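Local coordinates for aminotransferase AspB (Helicobacter pylori 26695, PDB 3EZS), which probably acts as a pyridoxal 5'-phosphate-dependent transaminase of the class I and II aminotransferase family, at residues E198-T203 against F284-Y289; A290-L295 against Y356-L361. All blocks are in the same frame, centred on the assembly; numbering follows the deposited sequence. Where two conformers were deposited one is given.

Contact 1: E198-T203 against F284-Y289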
ATOM      1  N   GLU A 198     -22.292   7.420   2.253  1.00 40.90           N
ATOM      2  CA  GLU A 198     -22.533   8.855   2.151  1.00 42.15           C
ATOM      3  C   GLU A 198     -23.163   9.250   0.817  1.00 42.09           C
ATOM      4  O   GLU A 198     -23.350  10.437   0.556  1.00 41.80           O
ATOM      5  CB  GLU A 198     -21.220   9.627   2.354  1.00 43.97           C
ATOM      6  CG  GLU A 198     -20.708   9.660   3.787  1.00 44.84           C
ATOM      7  CD  GLU A 198     -21.425  10.704   4.614  1.00 52.81           C
ATOM      8  OE1 GLU A 198     -22.615  10.509   4.905  1.00 51.70           O
ATOM      9  OE2 GLU A 198     -20.800  11.737   4.956  1.00 51.97           O
ATOM     10  N   ILE A 199     -23.480   8.260  -0.021  1.00 41.78           N
ATOM     11  CA  ILE A 199     -24.087   8.488  -1.321  1.00 40.35           C
ATOM     12  C   ILE A 199     -25.508   7.989  -1.177  1.00 41.68           C
ATOM     13  O   ILE A 199     -25.768   6.806  -1.275  1.00 43.45           O
ATOM     14  CB  ILE A 199     -23.333   7.746  -2.474  1.00 39.97           C
ATOM     15  CG1 ILE A 199     -21.812   7.988  -2.396  1.00 43.10           C
ATOM     16  CG2 ILE A 199     -23.889   8.166  -3.845  1.00 37.13           C
ATOM     17  CD1 ILE A 199     -21.422   9.482  -2.278  1.00 45.12           C
ATOM     18  N   TYR A 200     -26.428   8.898  -0.897  1.00 42.28           N
ATOM     19  CA  TYR A 200     -27.813   8.533  -0.687  1.00 41.61           C
ATOM     20  C   TYR A 200     -28.700   9.731  -1.000  1.00 43.93           C
ATOM     21  O   TYR A 200     -28.260  10.882  -0.975  1.00 42.49           O
ATOM     22  CB  TYR A 200     -28.039   8.005   0.738  1.00 40.65           C
ATOM     23  CG  TYR A 200     -27.749   9.006   1.829  1.00 38.78           C
ATOM     24  CD1 TYR A 200     -28.733   9.857   2.307  1.00 40.09           C
ATOM     25  CD2 TYR A 200     -26.482   9.101   2.379  1.00 38.24           C
ATOM     26  CE1 TYR A 200     -28.450  10.783   3.321  1.00 43.67           C
ATOM     27  CE2 TYR A 200     -26.188  10.017   3.380  1.00 39.33           C
ATOM     28  CZ  TYR A 200     -27.166  10.846   3.843  1.00 40.99           C
ATOM     29  OH  TYR A 200     -26.847  11.736   4.824  1.00 41.16           O
ATOM     30  N   GLU A 201     -29.965   9.440  -1.271  1.00 44.69           N
ATOM     31  CA  GLU A 201     -30.904  10.431  -1.763  1.00 45.17           C
ATOM     32  C   GLU A 201     -31.776  11.064  -0.701  1.00 46.97           C
ATOM     33  O   GLU A 201     -31.959  12.273  -0.703  1.00 46.26           O
ATOM     34  CB  GLU A 201     -31.790   9.746  -2.810  1.00 44.78           C
ATOM     35  CG  GLU A 201     -32.794  10.630  -3.505  1.00 43.37           C
ATOM     36  CD  GLU A 201     -33.774   9.824  -4.323  1.00 45.46           C
ATOM     37  OE1 GLU A 201     -33.408   8.728  -4.794  1.00 46.15           O
ATOM     38  OE2 GLU A 201     -34.909  10.293  -4.496  1.00 44.38           O
ATOM     39  N   ASN A 202     -32.355  10.241   0.168  1.00 49.22           N
ATOM     40  CA  ASN A 202     -33.265  10.730   1.203  1.00 49.67           C
ATOM     41  C   ASN A 202     -32.720  10.384   2.598  1.00 49.47           C
ATOM     42  O   ASN A 202     -31.946  11.137   3.187  1.00 48.86           O
ATOM     43  CB  ASN A 202     -34.682  10.115   1.006  1.00 50.45           C
ATOM     44  CG  ASN A 202     -35.262  10.364  -0.378  1.00 54.31           C
ATOM     45  OD1 ASN A 202     -35.102  11.436  -0.953  1.00 67.40           O
ATOM     46  ND2 ASN A 202     -35.974   9.365  -0.909  1.00 61.44           N
ATOM     47  N   THR A 203     -33.085   9.206   3.085  1.00 48.68           N
ATOM     48  CA  THR A 203     -32.721   8.775   4.407  1.00 49.14           C
ATOM     49  C   THR A 203     -31.329   8.112   4.371  1.00 46.11           C
ATOM     50  O   THR A 203     -31.027   7.328   3.455  1.00 44.56           O
ATOM     51  CB  THR A 203     -33.850   7.877   5.008  1.00 51.24           C
ATOM     52  OG1 THR A 203     -33.402   7.289   6.240  1.00 60.00           O
ATOM     53  CG2 THR A 203     -34.283   6.778   4.035  1.00 56.04           C
ATOM     54  N   PHE A 284     -22.765  18.821  -0.331  1.00 41.76           N
ATOM     55  CA  PHE A 284     -22.817  19.454  -1.658  1.00 41.69           C
ATOM     56  C   PHE A 284     -22.778  18.387  -2.766  1.00 42.88           C
ATOM     57  O   PHE A 284     -23.565  18.437  -3.718  1.00 40.47           O
ATOM     58  CB  PHE A 284     -21.667  20.446  -1.827  1.00 41.84           C
ATOM     59  CG  PHE A 284     -21.552  21.032  -3.215  1.00 44.15           C
ATOM     60  CD1 PHE A 284     -22.238  22.187  -3.556  1.00 43.62           C
ATOM     61  CD2 PHE A 284     -20.743  20.431  -4.172  1.00 46.89           C
ATOM     62  CE1 PHE A 284     -22.135  22.730  -4.823  1.00 48.03           C
ATOM     63  CE2 PHE A 284     -20.623  20.972  -5.458  1.00 48.51           C
ATOM     64  CZ  PHE A 284     -21.326  22.125  -5.783  1.00 47.03           C
ATOM     65  N   PHE A 285     -21.883  17.412  -2.628  1.00 41.57           N
ATOM     66  CA  PHE A 285     -21.799  16.345  -3.624  1.00 41.41           C
ATOM     67  C   PHE A 285     -22.976  15.372  -3.526  1.00 40.92           C
ATOM     68  O   PHE A 285     -23.532  14.973  -4.551  1.00 41.37           O
ATOM     69  CB  PHE A 285     -20.466  15.605  -3.544  1.00 42.75           C
ATOM     70  CG  PHE A 285     -19.272  16.477  -3.812  1.00 39.80           C
ATOM     71  CD1 PHE A 285     -19.177  17.215  -5.002  1.00 39.90           C
ATOM     72  CD2 PHE A 285     -18.219  16.532  -2.901  1.00 41.78           C
ATOM     73  CE1 PHE A 285     -18.074  18.028  -5.252  1.00 41.55           C
ATOM     74  CE2 PHE A 285     -17.114  17.342  -3.142  1.00 40.82           C
ATOM     75  CZ  PHE A 285     -17.039  18.085  -4.327  1.00 44.52           C
ATOM     76  N   ARG A 286     -23.372  15.015  -2.306  1.00 42.09           N
ATOM     77  CA  ARG A 286     -24.493  14.087  -2.094  1.00 41.88           C
ATOM     78  C   ARG A 286     -25.757  14.607  -2.763  1.00 41.01           C
ATOM     79  O   ARG A 286     -26.520  13.847  -3.342  1.00 40.18           O
ATOM     80  CB  ARG A 286     -24.788  13.888  -0.610  1.00 41.74           C
ATOM     81  CG  ARG A 286     -25.790  12.741  -0.356  1.00 42.63           C
ATOM     82  CD  ARG A 286     -26.345  12.713   1.060  1.00 45.39           C
ATOM     83  NE  ARG A 286     -27.161  13.900   1.364  1.00 49.92           N
ATOM     84  CZ  ARG A 286     -28.400  14.132   0.901  1.00 54.19           C
ATOM     85  NH1 ARG A 286     -29.012  13.288   0.084  1.00 52.49           N
ATOM     86  NH2 ARG A 286     -29.039  15.249   1.237  1.00 51.32           N
ATOM     87  N   ASN A 287     -25.984  15.905  -2.651  1.00 40.42           N
ATOM     88  CA  ASN A 287     -27.151  16.489  -3.254  0.50 41.00           C
ATOM     89  C   ASN A 287     -27.188  16.290  -4.773  1.00 40.15           C
ATOM     90  O   ASN A 287     -28.246  16.077  -5.320  1.00 39.99           O
ATOM     91  CB  ASN A 287     -27.241  17.965  -2.937  0.50 40.96           C
ATOM     92  CG  ASN A 287     -28.541  18.534  -3.370  0.50 42.28           C
ATOM     93  OD1 ASN A 287     -28.593  19.305  -4.321  0.50 42.46           O
ATOM     94  ND2 ASN A 287     -29.626  18.080  -2.741  0.50 34.49           N
ATOM     95  N   ILE A 288     -26.030  16.343  -5.426  1.00 40.12           N
ATOM     96  CA  ILE A 288     -25.953  16.123  -6.868  1.00 40.23           C
ATOM     97  C   ILE A 288     -26.321  14.671  -7.170  1.00 39.35           C
ATOM     98  O   ILE A 288     -27.126  14.406  -8.056  1.00 36.34           O
ATOM     99  CB  ILE A 288     -24.554  16.425  -7.452  1.00 40.35           C
ATOM    100  CG1 ILE A 288     -24.199  17.907  -7.327  1.00 42.21           C
ATOM    101  CG2 ILE A 288     -24.489  16.062  -8.939  1.00 40.26           C
ATOM    102  CD1 ILE A 288     -22.723  18.180  -7.692  1.00 41.88           C
ATOM    103  N   TYR A 289     -25.747  13.735  -6.424  1.00 39.77           N
ATOM    104  CA  TYR A 289     -26.079  12.328  -6.627  1.00 41.51           C
ATOM    105  C   TYR A 289     -27.538  12.037  -6.257  1.00 41.36           C
ATOM    106  O   TYR A 289     -28.157  11.179  -6.870  1.00 41.28           O
ATOM    107  CB  TYR A 289     -25.151  11.400  -5.848  1.00 42.51           C
ATOM    108  CG  TYR A 289     -23.679  11.534  -6.194  1.00 43.17           C
ATOM    109  CD1 TYR A 289     -23.236  11.405  -7.499  1.00 44.28           C
ATOM    110  CD2 TYR A 289     -22.733  11.757  -5.199  1.00 49.08           C
ATOM    111  CE1 TYR A 289     -21.876  11.525  -7.819  1.00 47.96           C
ATOM    112  CE2 TYR A 289     -21.382  11.875  -5.498  1.00 50.25           C
ATOM    113  CZ  TYR A 289     -20.961  11.758  -6.805  1.00 45.40           C
ATOM    114  OH  TYR A 289     -19.629  11.866  -7.082  1.00 43.88           O
TER

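Contact 2: A290-L295 against Y356-L361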
ATOM      1  N   ALA A 290     -28.073  12.754  -5.264  1.00 40.69           N
ATOM      2  CA  ALA A 290     -29.474  12.622  -4.863  1.00 40.01           C
ATOM      3  C   ALA A 290     -30.357  12.987  -6.030  1.00 40.19           C
ATOM      4  O   ALA A 290     -31.267  12.231  -6.373  1.00 41.05           O
ATOM      5  CB  ALA A 290     -29.791  13.529  -3.681  1.00 38.10           C
ATOM      6  N   ASN A 291     -30.072  14.140  -6.636  1.00 39.85           N
ATOM      7  CA  ASN A 291     -30.818  14.620  -7.811  1.00 40.22           C
ATOM      8  C   ASN A 291     -30.634  13.779  -9.064  1.00 39.87           C
ATOM      9  O   ASN A 291     -31.544  13.723  -9.902  1.00 40.39           O
ATOM     10  CB  ASN A 291     -30.500  16.084  -8.100  1.00 40.49           C
ATOM     11  CG  ASN A 291     -31.053  17.027  -7.031  1.00 44.52           C
ATOM     12  OD1 ASN A 291     -32.092  16.750  -6.429  1.00 43.52           O
ATOM     13  ND2 ASN A 291     -30.388  18.162  -6.830  1.00 39.75           N
ATOM     14  N   ASN A 292     -29.476  13.129  -9.206  1.00 38.81           N
ATOM     15  CA  ASN A 292     -29.252  12.216 -10.340  1.00 38.13           C
ATOM     16  C   ASN A 292     -30.193  11.015 -10.252  1.00 37.91           C
ATOM     17  O   ASN A 292     -30.851  10.677 -11.235  1.00 35.29           O
ATOM     18  CB  ASN A 292     -27.786  11.752 -10.426  1.00 37.23           C
ATOM     19  CG  ASN A 292     -26.832  12.880 -10.762  1.00 38.95           C
ATOM     20  OD1 ASN A 292     -27.266  13.978 -11.108  1.00 42.47           O
ATOM     21  ND2 ASN A 292     -25.527  12.615 -10.679  1.00 37.92           N
ATOM     22  N   LEU A 293     -30.274  10.395  -9.068  1.00 35.95           N
ATOM     23  CA  LEU A 293     -31.170   9.250  -8.851  1.00 37.01           C
ATOM     24  C   LEU A 293     -32.639   9.627  -9.062  1.00 37.55           C
ATOM     25  O   LEU A 293     -33.395   8.849  -9.640  1.00 38.16           O
ATOM     26  CB  LEU A 293     -31.017   8.671  -7.430  1.00 37.17           C
ATOM     27  CG  LEU A 293     -29.722   8.010  -6.982  1.00 41.22           C
ATOM     28  CD1 LEU A 293     -29.823   7.557  -5.505  1.00 43.61           C
ATOM     29  CD2 LEU A 293     -29.367   6.826  -7.890  1.00 34.86           C
ATOM     30  N   LYS A 294     -33.040  10.807  -8.579  1.00 37.45           N
ATOM     31  CA  LYS A 294     -34.408  11.301  -8.774  1.00 40.39           C
ATOM     32  C   LYS A 294     -34.743  11.468 -10.236  1.00 38.07           C
ATOM     33  O   LYS A 294     -35.834  11.093 -10.673  1.00 40.16           O
ATOM     34  CB  LYS A 294     -34.623  12.660  -8.081  1.00 40.66           C
ATOM     35  CG  LYS A 294     -34.610  12.588  -6.570  1.00 44.61           C
ATOM     36  CD  LYS A 294     -34.885  13.953  -5.919  1.00 47.41           C
ATOM     37  CE  LYS A 294     -34.757  13.864  -4.401  1.00 50.20           C
ATOM     38  NZ  LYS A 294     -35.612  12.809  -3.809  1.00 47.35           N
ATOM     39  N   LEU A 295     -33.818  12.063 -10.981  1.00 37.41           N
ATOM     40  CA  LEU A 295     -34.003  12.291 -12.415  1.00 38.18           C
ATOM     41  C   LEU A 295     -34.160  10.956 -13.153  1.00 38.77           C
ATOM     42  O   LEU A 295     -35.097  10.780 -13.936  1.00 37.83           O
ATOM     43  CB  LEU A 295     -32.812  13.078 -12.986  1.00 38.28           C
ATOM     44  CG  LEU A 295     -32.818  13.283 -14.501  1.00 39.96           C
ATOM     45  CD1 LEU A 295     -34.069  14.056 -14.947  1.00 34.61           C
ATOM     46  CD2 LEU A 295     -31.540  13.946 -14.927  1.00 39.22           C
ATOM     47  N   TYR A 356     -22.001  12.545 -13.110  1.00 41.07           N
ATOM     48  CA  TYR A 356     -21.923  13.882 -13.703  1.00 42.14           C
ATOM     49  C   TYR A 356     -22.902  14.830 -13.015  1.00 42.25           C
ATOM     50  O   TYR A 356     -23.820  14.389 -12.331  1.00 44.01           O
ATOM     51  CB  TYR A 356     -22.243  13.838 -15.191  1.00 42.18           C
ATOM     52  CG  TYR A 356     -21.263  13.033 -15.973  1.00 44.65           C
ATOM     53  CD1 TYR A 356     -21.443  11.673 -16.130  1.00 44.45           C
ATOM     54  CD2 TYR A 356     -20.155  13.621 -16.564  1.00 46.86           C
ATOM     55  CE1 TYR A 356     -20.565  10.920 -16.839  1.00 45.07           C
ATOM     56  CE2 TYR A 356     -19.247  12.866 -17.271  1.00 50.10           C
ATOM     57  CZ  TYR A 356     -19.462  11.506 -17.408  1.00 52.68           C
ATOM     58  OH  TYR A 356     -18.580  10.710 -18.110  1.00 52.62           O
ATOM     59  N   ASP A 357     -22.704  16.131 -13.205  1.00 41.18           N
ATOM     60  CA  ASP A 357     -23.639  17.111 -12.674  1.00 42.20           C
ATOM     61  C   ASP A 357     -25.009  16.848 -13.331  1.00 41.32           C
ATOM     62  O   ASP A 357     -25.097  16.557 -14.532  1.00 39.20           O
ATOM     63  CB  ASP A 357     -23.172  18.544 -12.946  1.00 40.55           C
ATOM     64  CG  ASP A 357     -23.894  19.563 -12.089  1.00 45.67           C
ATOM     65  OD1 ASP A 357     -24.432  19.207 -11.000  1.00 42.52           O
ATOM     66  OD2 ASP A 357     -23.903  20.738 -12.499  1.00 54.03           O
ATOM     67  N   THR A 358     -26.071  16.972 -12.535  1.00 40.55           N
ATOM     68  CA  THR A 358     -27.421  16.598 -12.966  1.00 37.23           C
ATOM     69  C   THR A 358     -27.891  17.095 -14.353  1.00 38.22           C
ATOM     70  O   THR A 358     -28.431  16.315 -15.127  1.00 38.13           O
ATOM     71  CB  THR A 358     -28.427  16.958 -11.883  1.00 37.25           C
ATOM     72  OG1 THR A 358     -27.932  16.501 -10.606  1.00 33.97           O
ATOM     73  CG2 THR A 358     -29.798  16.331 -12.202  1.00 36.52           C
ATOM     74  N   PRO A 359     -27.662  18.371 -14.693  1.00 37.96           N
ATOM     75  CA  PRO A 359     -28.145  18.806 -16.002  1.00 38.68           C
ATOM     76  C   PRO A 359     -27.537  18.066 -17.203  1.00 39.21           C
ATOM     77  O   PRO A 359     -28.188  17.968 -18.246  1.00 39.68           O
ATOM     78  CB  PRO A 359     -27.766  20.294 -16.036  1.00 38.91           C
ATOM     79  CG  PRO A 359     -27.562  20.683 -14.604  1.00 37.70           C
ATOM     80  CD  PRO A 359     -26.996  19.467 -13.970  1.00 39.79           C
ATOM     81  N   LEU A 360     -26.316  17.545 -17.056  1.00 38.08           N
ATOM     82  CA  LEU A 360     -25.639  16.831 -18.139  1.00 39.52           C
ATOM     83  C   LEU A 360     -26.254  15.458 -18.418  1.00 41.24           C
ATOM     84  O   LEU A 360     -26.062  14.912 -19.503  1.00 41.59           O
ATOM     85  CB  LEU A 360     -24.135  16.695 -17.853  1.00 39.70           C
ATOM     86  CG  LEU A 360     -23.372  18.005 -17.593  1.00 42.06           C
ATOM     87  CD1 LEU A 360     -21.956  17.776 -17.019  1.00 46.10           C
ATOM     88  CD2 LEU A 360     -23.334  18.842 -18.877  1.00 45.33           C
ATOM     89  N   LEU A 361     -27.016  14.929 -17.458  1.00 41.71           N
ATOM     90  CA  LEU A 361     -27.630  13.609 -17.553  1.00 41.64           C
ATOM     91  C   LEU A 361     -29.004  13.560 -18.221  1.00 43.21           C
ATOM     92  O   LEU A 361     -29.425  12.500 -18.655  1.00 44.06           O
ATOM     93  CB  LEU A 361     -27.786  13.015 -16.132  1.00 41.64           C
ATOM     94  CG  LEU A 361     -26.540  12.807 -15.268  1.00 40.13           C
ATOM     95  CD1 LEU A 361     -26.915  12.186 -13.896  1.00 34.94           C
ATOM     96  CD2 LEU A 361     -25.512  11.929 -15.990  1.00 41.12           C
TER
HETATM   97  O   HOH W   1     -28.032  18.749  -8.776  1.00 32.15           O

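Contact 1: E198-T203 against F284-Y289
Arg286 reaches off its helix to the loop 198-203 and meets it with both its aliphatic and its polar parts. Arg286 CG lies 3.2 Å from Tyr200 O. Arg286 CD is 3.5 Å from the centroid of the Tyr200 ring and 13° off its normal, a CH-pi contact on one face. A bend at chi3 (65°) then turns the guanidinium along the same face, where it lies against Tyr200 CE1, the two planes 16° apart, and brings NH1 to the loop backbone. Arg286 NH1 donates to Tyr200 O at 2.7 Å, with that oxygen in the guanidinium plane, and more weakly to Glu201 O at 3.2 Å. Arg286 NH2 is paired with Glu283 in a salt bridge, so the group is held from the helix side too. One turn later Tyr289 points toward the loop, and its CD2 is 3.9 Å from Ile199 CD1; the methyl approaches the ring obliquely, while Phe310 meets the same ring. Backbone bonds of Ile199 to Ser309 and Glu201 to Pro307 tie the loop to the segment ahead of strand 311-315. The arrangement joins the loop after strand 189-193 of the seven-stranded sheet, the large-domain sheet of fold-type I PLP enzymes, to helix 280-299.

Contact 2: A290-L295 against Y356-L361
Asn292, Thr358 and Leu295 carry this contact, in that order of buried surface, and the carboxamide of Asn292 is its polar centre. The amide works in both directions. Asn292 OD1 accepts from Thr358 OG1 at 2.7 Å, the hydroxyl tilted 28° from the carbonyl plane, while ND2 donates to Tyr356 O at 3.0 Å, almost in line with that carbonyl (C=O...N angle 163°). ND2 also donates to Leu354 O. Two carbonyl oxygens, of Tyr356 and Leu354, thus face ND2, which supports this orientation of the buried amide. CD1 of Leu361 lies against the amide at 3.2 Å from Asn292 CG, a close approach, with the two side chains crossing at about a right angle.

Thr358 points toward the helix 280-299. With OG1 beside its own backbone N (chi1 -47°), the hydroxyl faces Asn292 and CG2 is left to face Leu295. The same OG1 accepts from a water at 2.9 Å, and that water takes a hydrogen bond from Asn291 ND2, so a bridged link supplements the direct one.

Leu295, one turn beyond Asn291, closes the apolar side. Its CG is anti to the backbone N, which carries Leu295 CD2 to 4.0 Å from Thr358 CG2 and 4.1 Å from Leu361 CB. Leu295 also packs on Glu362 and Leu365, further along helix 358-372.

The contact therefore joins the C-terminal half of helix 280-299 to the start of helix 358-372 and to the turn entering it, just after strand 349-353, the central strand of the three-stranded antiparallel sheet.

Contacts 1 and 2 follow one another along helix 280-299: 284-289 faces the loop 198-203, and 290-295 faces 356-361. Their centres are about 11 Å apart, and both segments of contact 1 precede those of contact 2 in the sequence. They also touch directly, because Lys294 reaches back to the loop, where its NZ forms a salt bridge with Glu201 OE2 at 2.7 Å. One helix thus meets the loop following strand 189-193 of the seven-stranded sheet and, further along, the start of helix 358-372 beside the three-stranded sheet, consistent with a helix that links the large and small domains, as in fold-type I aminotransferases.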